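Side-chain contacts in DUF1780 domain-containing protein (Pseudomonas aeruginosa, PDB 1Y0K), which is of unknown function but belongs to the PD-(D/E)XK nuclease clan and is therefore a putative endonuclease: residues 22-25 with 26-30; 54-57 with 58-61. All coordinates share one frame; numbering follows the deposited sequence.

Contact 1 of 2, residues 22-25 with 26-30; sequences SNAR and KWDRE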
loop_
_atom_site.group_PDB
_atom_site.type_symbol
_atom_site.label_atom_id
_atom_site.label_comp_id
_atom_site.label_asym_id
_atom_site.label_seq_id
_atom_site.Cartn_x
_atom_site.Cartn_y
_atom_site.Cartn_z
ATOM N N SER A 22 9.714 7.155 10.349
ATOM C CA SER A 22 10.789 8.141 10.277
ATOM C C SER A 22 12.047 7.654 11.003
ATOM O O SER A 22 13.145 8.141 10.737
ATOM C CB SER A 22 10.318 9.490 10.834
ATOM O OG SER A 22 10.087 9.396 12.229
ATOM N N ASN A 23 11.889 6.676 11.892
ATOM C CA ASN A 23 13.015 6.157 12.673
ATOM C C ASN A 23 13.465 4.741 12.296
ATOM O O ASN A 23 14.492 4.261 12.781
ATOM C CB ASN A 23 12.699 6.232 14.172
ATOM C CG ASN A 23 12.543 7.666 14.667
ATOM O OD1 ASN A 23 11.583 7.987 15.370
ATOM N ND2 ASN A 23 13.481 8.533 14.297
ATOM N N ALA A 24 12.696 4.078 11.435
ATOM C CA ALA A 24 12.987 2.700 11.032
ATOM C C ALA A 24 14.085 2.653 9.974
ATOM O O ALA A 24 14.291 3.623 9.245
ATOM C CB ALA A 24 11.726 2.026 10.513
ATOM N N ARG A 25 14.784 1.521 9.899
ATOM C CA ARG A 25 15.768 1.285 8.843
ATOM C C ARG A 25 15.055 0.933 7.538
ATOM O O ARG A 25 13.931 0.432 7.574
ATOM C CB ARG A 25 16.723 0.164 9.254
ATOM C CG ARG A 25 17.588 0.533 10.450
ATOM C CD ARG A 25 18.412 -0.646 10.933
ATOM N NE ARG A 25 19.551 -0.191 11.725
ATOM C CZ ARG A 25 19.522 0.044 13.033
ATOM N NH1 ARG A 25 18.403 -0.132 13.733
ATOM N NH2 ARG A 25 20.622 0.457 13.645
ATOM N N LYS A 26 15.719 1.171 6.401
ATOM C CA LYS A 26 15.068 1.094 5.080
ATOM C C LYS A 26 14.415 -0.257 4.728
ATOM O O LYS A 26 13.210 -0.310 4.435
ATOM C CB LYS A 26 16.010 1.543 3.958
ATOM C CG LYS A 26 15.316 1.609 2.599
ATOM C CD LYS A 26 16.246 2.033 1.476
ATOM C CE LYS A 26 15.503 2.029 0.147
ATOM N NZ LYS A 26 15.259 0.648 -0.353
ATOM N N TRP A 27 15.191 -1.337 4.738
ATOM C CA TRP A 27 14.610 -2.625 4.383
ATOM C C TRP A 27 13.618 -3.100 5.442
ATOM O O TRP A 27 12.566 -3.651 5.115
ATOM C CB TRP A 27 15.662 -3.709 4.108
ATOM C CG TRP A 27 15.021 -4.871 3.374
ATOM C CD1 TRP A 27 14.695 -4.925 2.044
ATOM C CD2 TRP A 27 14.598 -6.115 3.940
ATOM N NE1 TRP A 27 14.105 -6.129 1.749
ATOM C CE2 TRP A 27 14.028 -6.878 2.892
ATOM C CE3 TRP A 27 14.646 -6.662 5.232
ATOM C CZ2 TRP A 27 13.517 -8.162 3.093
ATOM C CZ3 TRP A 27 14.133 -7.942 5.430
ATOM C CH2 TRP A 27 13.575 -8.673 4.367
ATOM N N ASP A 28 13.942 -2.861 6.706
ATOM C CA ASP A 28 13.032 -3.205 7.796
ATOM C C ASP A 28 11.674 -2.495 7.634
ATOM O O ASP A 28 10.629 -3.103 7.833
ATOM C CB ASP A 28 13.661 -2.857 9.141
ATOM C CG ASP A 28 12.758 -3.194 10.314
ATOM O OD1 ASP A 28 12.603 -4.399 10.617
ATOM O OD2 ASP A 28 12.224 -2.250 10.935
ATOM N N ARG A 29 11.717 -1.219 7.269
ATOM C CA ARG A 29 10.526 -0.417 6.985
ATOM C C ARG A 29 9.682 -1.056 5.880
ATOM O O ARG A 29 8.461 -1.168 6.002
ATOM C CB ARG A 29 10.972 0.978 6.534
ATOM C CG ARG A 29 9.927 2.065 6.594
ATOM C CD ARG A 29 10.602 3.430 6.673
ATOM N NE ARG A 29 11.641 3.583 5.659
ATOM C CZ ARG A 29 12.671 4.417 5.748
ATOM N NH1 ARG A 29 12.830 5.195 6.819
ATOM N NH2 ARG A 29 13.547 4.469 4.755
ATOM N N GLU A 30 10.345 -1.448 4.796
ATOM C CA GLU A 30 9.677 -2.059 3.650
ATOM C C GLU A 30 9.093 -3.422 4.001
ATOM O O GLU A 30 7.953 -3.727 3.628
ATOM C CB GLU A 30 10.632 -2.132 2.451
ATOM C CG GLU A 30 10.882 -0.756 1.844
ATOM C CD GLU A 30 12.237 -0.611 1.174
ATOM O OE1 GLU A 30 13.005 -1.600 1.102
ATOM O OE2 GLU A 30 12.540 0.522 0.731
HETATM O O HOH W 1 13.853 -0.557 11.780
#
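A helix N-terminus, reached by a short kink after helix 3-23, places R25 at the N-cap of helix 26-40 and lets D28 and R29 reach back toward the two residues before the first turn. The first i to i+4 bond runs from R29 N to R25 O, 2.8 Å long with 156° at the hydrogen. A water accepts the N-H of R25 at 3.0 Å from R25 N and gives a short bond of 2.5 Å to D28 OD2. This is a water-mediated version of one half of a capping box, D28 being at N3. The D28 carboxylate is shared, because its OD1 forms a salt bridge with R31. R29 packs along the turn: its CB sits 4.2 Å from A24 CB, and CG is anti to the backbone N (chi1 -162°). A bend at chi3 (49°) then swings the guanidinium back over the kink, with R25 O over one of its faces. R29 NH1 approaches A24 O obliquely at 3.2 Å, at an angle too poor for a hydrogen bond; its bond goes instead to L21 O in the last turn of helix 3-23, so one arginine spans the break between the two helices. From the first position of the new helix K26 reaches one turn forward to E30, its NZ making a salt bridge to the syn lone pair of E30 OE2 at 2.9 Å. Although the kink lies at the surface, the helix start is laid against the mixed sheet: R29 touches F71 and E30 touches V69, both on strand 65-73, while E30 also meets V60 of strand 60-62.

Contact 2 of 2, residues 54-57 with 58-61; sequences GEQP and PDVL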
loop_
_atom_site.group_PDB
_atom_site.type_symbol
_atom_site.label_atom_id
_atom_site.label_comp_id
_atom_site.label_asym_id
_atom_site.label_seq_id
_atom_site.Cartn_x
_atom_site.Cartn_y
_atom_site.Cartn_z
ATOM N N GLY A 54 18.484 -9.561 -5.434
ATOM C CA GLY A 54 19.813 -9.118 -5.862
ATOM C C GLY A 54 19.818 -7.688 -6.381
ATOM O O GLY A 54 20.698 -6.891 -6.033
ATOM N N GLU A 55 18.836 -7.368 -7.218
ATOM C CA GLU A 55 18.713 -6.030 -7.784
ATOM C C GLU A 55 17.359 -5.473 -7.427
ATOM O O GLU A 55 16.363 -6.192 -7.479
ATOM C CB GLU A 55 18.824 -6.053 -9.311
ATOM C CG GLU A 55 20.119 -6.611 -9.845
ATOM C CD GLU A 55 21.293 -5.649 -9.733
ATOM O OE1 GLU A 55 21.116 -4.433 -9.973
ATOM O OE2 GLU A 55 22.403 -6.123 -9.417
ATOM N N GLN A 56 17.330 -4.197 -7.060
ATOM C CA GLN A 56 16.072 -3.463 -6.948
ATOM C C GLN A 56 15.750 -2.845 -8.312
ATOM O O GLN A 56 16.656 -2.369 -9.018
ATOM C CB GLN A 56 16.155 -2.380 -5.865
ATOM C CG GLN A 56 16.272 -2.903 -4.443
ATOM C CD GLN A 56 16.848 -1.871 -3.483
ATOM O OE1 GLN A 56 16.390 -0.728 -3.426
ATOM N NE2 GLN A 56 17.851 -2.274 -2.716
ATOM N N PRO A 57 14.469 -2.863 -8.713
ATOM C CA PRO A 57 13.296 -3.384 -8.003
ATOM C C PRO A 57 13.203 -4.908 -8.145
ATOM O O PRO A 57 13.837 -5.473 -9.044
ATOM C CB PRO A 57 12.135 -2.718 -8.739
ATOM C CG PRO A 57 12.643 -2.547 -10.152
ATOM C CD PRO A 57 14.118 -2.316 -10.039
ATOM N N PRO A 58 12.402 -5.569 -7.298
ATOM C CA PRO A 58 11.577 -4.990 -6.230
ATOM C C PRO A 58 12.348 -4.800 -4.919
ATOM O O PRO A 58 13.583 -4.770 -4.927
ATOM C CB PRO A 58 10.478 -6.040 -6.062
ATOM C CG PRO A 58 11.203 -7.348 -6.323
ATOM C CD PRO A 58 12.246 -7.035 -7.371
ATOM N N ASP A 59 11.620 -4.680 -3.806
ATOM C CA ASP A 59 12.227 -4.474 -2.485
ATOM C C ASP A 59 12.192 -5.719 -1.620
ATOM O O ASP A 59 13.178 -6.045 -0.947
ATOM C CB ASP A 59 11.530 -3.337 -1.733
ATOM C CG ASP A 59 11.646 -2.008 -2.451
ATOM O OD1 ASP A 59 12.783 -1.594 -2.787
ATOM O OD2 ASP A 59 10.599 -1.368 -2.677
ATOM N N VAL A 60 11.047 -6.395 -1.623
ATOM C CA VAL A 60 10.814 -7.525 -0.738
ATOM C C VAL A 60 10.191 -8.674 -1.512
ATOM O O VAL A 60 9.134 -8.517 -2.135
ATOM C CB VAL A 60 9.887 -7.129 0.448
ATOM C CG1 VAL A 60 9.562 -8.344 1.319
ATOM C CG2 VAL A 60 10.516 -6.007 1.287
ATOM N N LEU A 61 10.852 -9.833 -1.469
ATOM C CA LEU A 61 10.301 -11.054 -2.047
ATOM C C LEU A 61 9.507 -11.824 -1.003
ATOM O O LEU A 61 9.950 -11.981 0.132
ATOM C CB LEU A 61 11.413 -11.954 -2.616
ATOM C CG LEU A 61 12.434 -11.314 -3.577
ATOM C CD1 LEU A 61 13.563 -12.293 -3.913
ATOM C CD2 LEU A 61 11.765 -10.839 -4.854
HETATM O O HOH W 2 13.610 0.929 -2.578
#
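Q56 packs its aliphatic part against the carbonyl of P58 across two consecutive cis prolines, and this is the tight half of the contact. With cis peptides before both P57 and P58, the backbone folds back sharply, and the second cis bond brings P57 CB to 3.4 Å from P58 CA, tighter than usual contact. P58 O is turned in under the preceding residues: Q56 CG lies 3.3 Å from P58 O, and C-H...O contacts reach the same oxygen from Q56 CA at 3.5 Å and from P57 CA at 3.4 Å. This buried oxygen has no hydrogen-bond partner in the model; within the turn it meets C-H groups in place of a donor. The loose side is the solvent-exposed end of Q56. Its CG stands beside the backbone N (chi1 -68°) and the chain extends from there, carrying the amide to the carboxylate of D59. The two groups cross nearly at right angles, their planes 65° apart, and no direct bond joins them. A water lies 2.7 Å from D59 OD1 and is only weakly bonded to Q56 OE1; it may not serve both oxygens together. D59 OD2 accepts a hydrogen bond from V69 N, and E68 OE1, a like charge, lies near. P58-D59 and E68 match the PD and (D/E) positions of this nuclease clan, but no lysine follows two after E68, and any catalytic role remains inferred. D59 and V60 both face F67 in a classic beta bulge, where strand 60-62 joins strand 65-73; P57 meanwhile packs on Y129 and R132 of helix 119-132.

How the contacts relate
From the N terminus, helix 3-23 runs into contact 1, which closes the kink leading to helix 26-40. The chain then passes through strand 50-51 before contact 2 turns the following loop into strand 60-62. The two contacts are in series, neither nested nor crossed, with centres about 15 Å apart, yet they meet in space. W27 NE1, on the helix of contact 1, probably donates to D59 O at 2.9 Å, and the W27 indole also packs against V60. K26 NZ comes near Q56 OE1, and E30 packs on D59. Together they tie the start of helix 26-40 to the edge region of the mixed sheet.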